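Local coordinates for Ika4 (Synthetic construct, PDB 6G6Q), which is a computationally designed protein, two copies of which probably form a symmetrical eight-bladed beta-propeller of WD40 type, at residues A17-A22 against S56-L61. Numbering follows the deposited sequence.
Sequences AITALA and SEVTAL
T19 reaches from strand 18-24 to the start of strand 58-64, where it meets V58 and E57. T19 CB stands 3.2 Å from V58 O. With chi1 at 49°, OG1 sits between the backbone N and the carbonyl carbon, from where it donates a hydrogen bond to V58 O; the 2.5 Å between T19 OG1 and V58 O is shorter than can be trusted. G31 O, on the adjoining strand of the same sheet, is a weak, secondary acceptor for this hydroxyl. CG2, beside the backbone N, meets the carboxylate end of E57, whose extended chain crosses it at a slant and brings E57 OE2 to 3.4 Å from T19 CG2. Replacing T19 by alanine removes OG1 and CG2, and would probably leave V58 O without this side-chain donor and open a gap beside E57 OE2. Segments 18-22 and 58-61 run nearly parallel (15°) along the central channel, as the inner strands of neighbouring four-stranded antiparallel blades of a WD40-type beta-propeller; the second subunit, whose T139 OG1 bonds to I18 O, probably completes the ring. In both, a classic beta bulge is present: T19 and A20 face G31, as T59 and A60 face G71. T59 repeats the part of T19 one blade further on, its hydroxyl bonding to I98 O. Further along the strands the contact turns apolar. A20 CB packs 3.7 Å from L61 CG and 4.0 Å from V58 CG2, while L61 CD1 lies 3.7 Å from A20 O. A22 CB rests 4.0 Å from L61 CB, and nearby one water donates to both L21 O and L61 O, bridging the two backbones.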
loop_
_atom_site.group_PDB
_atom_site.type_symbol
_atom_site.label_atom_id
_atom_site.label_comp_id
_atom_site.label_asym_id
_atom_site.label_seq_id
_atom_site.Cartn_x
_atom_site.Cartn_y
_atom_site.Cartn_z
ATOM N N ALA A 17 6.472 7.120 -14.946
ATOM C CA ALA A 17 5.273 6.710 -14.224
ATOM C C ALA A 17 5.485 6.740 -12.713
ATOM O O ALA A 17 6.497 6.252 -12.205
ATOM C CB ALA A 17 4.862 5.307 -14.665
ATOM N N ILE A 18 4.515 7.312 -11.998
ATOM C CA ILE A 18 4.525 7.286 -10.538
ATOM C C ILE A 18 4.320 5.850 -10.073
ATOM O O ILE A 18 3.295 5.227 -10.369
ATOM C CB ILE A 18 3.440 8.207 -9.962
ATOM C CG1 ILE A 18 3.594 9.637 -10.487
ATOM C CG2 ILE A 18 3.473 8.183 -8.441
ATOM C CD1 ILE A 18 4.964 10.233 -10.253
ATOM N N THR A 19 5.290 5.320 -9.330
ATOM C CA THR A 19 5.211 3.950 -8.847
ATOM C C THR A 19 5.050 3.840 -7.338
ATOM O O THR A 19 4.741 2.749 -6.846
ATOM C CB THR A 19 6.457 3.162 -9.273
ATOM O OG1 THR A 19 7.632 3.916 -8.947
ATOM C CG2 THR A 19 6.430 2.888 -10.771
ATOM N N ALA A 20 5.250 4.924 -6.592
ATOM C CA ALA A 20 5.160 4.865 -5.140
ATOM C C ALA A 20 4.885 6.258 -4.601
ATOM O O ALA A 20 5.327 7.260 -5.171
ATOM C CB ALA A 20 6.439 4.294 -4.518
ATOM N N LEU A 21 4.164 6.307 -3.486
ATOM C CA LEU A 21 3.726 7.567 -2.909
ATOM C C LEU A 21 3.727 7.453 -1.391
ATOM O O LEU A 21 3.366 6.410 -0.839
ATOM C CB LEU A 21 2.330 7.936 -3.415
ATOM C CG LEU A 21 1.987 9.404 -3.642
ATOM C CD1 LEU A 21 3.012 10.060 -4.542
ATOM C CD2 LEU A 21 0.593 9.506 -4.242
ATOM N N ALA A 22 4.132 8.532 -0.725
ATOM C CA ALA A 22 4.135 8.570 0.728
ATOM C C ALA A 22 3.849 9.994 1.177
ATOM O O ALA A 22 4.251 10.960 0.521
ATOM C CB ALA A 22 5.463 8.070 1.306
ATOM N N SER A 56 17.216 2.163 -10.345
ATOM C CA SER A 56 16.158 1.349 -10.921
ATOM C C SER A 56 14.827 1.875 -10.402
ATOM O O SER A 56 14.781 2.671 -9.461
ATOM C CB SER A 56 16.357 -0.130 -10.574
ATOM O OG SER A 56 15.229 -0.892 -10.942
ATOM N N GLU A 57 13.741 1.418 -11.030
ATOM C CA GLU A 57 12.397 1.835 -10.639
ATOM C C GLU A 57 12.177 1.645 -9.143
ATOM O O GLU A 57 12.397 0.558 -8.603
ATOM C CB GLU A 57 11.353 1.038 -11.425
ATOM C CG GLU A 57 10.006 0.889 -10.710
ATOM C CD GLU A 57 9.038 -0.018 -11.456
ATOM O OE1 GLU A 57 9.407 -0.533 -12.533
ATOM O OE2 GLU A 57 7.906 -0.218 -10.965
ATOM N N VAL A 58 11.757 2.710 -8.469
ATOM C CA VAL A 58 11.449 2.591 -7.051
ATOM C C VAL A 58 10.054 1.987 -6.932
ATOM O O VAL A 58 9.103 2.436 -7.588
ATOM C CB VAL A 58 11.579 3.950 -6.328
ATOM C CG1 VAL A 58 12.185 5.014 -7.249
ATOM C CG2 VAL A 58 10.261 4.415 -5.680
ATOM N N THR A 59 9.947 0.913 -6.152
ATOM C CA THR A 59 8.733 0.116 -6.088
ATOM C C THR A 59 7.954 0.298 -4.795
ATOM O O THR A 59 6.796 -0.130 -4.726
ATOM C CB THR A 59 9.072 -1.374 -6.269
ATOM O OG1 THR A 59 10.101 -1.750 -5.344
ATOM C CG2 THR A 59 9.563 -1.644 -7.690
ATOM N N ALA A 60 8.541 0.926 -3.780
ATOM C CA ALA A 60 7.875 1.039 -2.493
ATOM C C ALA A 60 8.447 2.221 -1.725
ATOM O O ALA A 60 9.646 2.504 -1.807
ATOM C CB ALA A 60 8.024 -0.255 -1.683
ATOM N N LEU A 61 7.576 2.902 -0.986
ATOM C CA LEU A 61 7.957 4.030 -0.151
ATOM C C LEU A 61 7.270 3.913 1.201
ATOM O O LEU A 61 6.102 3.524 1.280
ATOM C CB LEU A 61 7.578 5.368 -0.800
ATOM C CG LEU A 61 8.454 5.926 -1.922
ATOM C CD1 LEU A 61 7.836 7.195 -2.490
ATOM C CD2 LEU A 61 9.858 6.197 -1.430
HETATM O O HOH W 1 3.617 4.592 1.226
#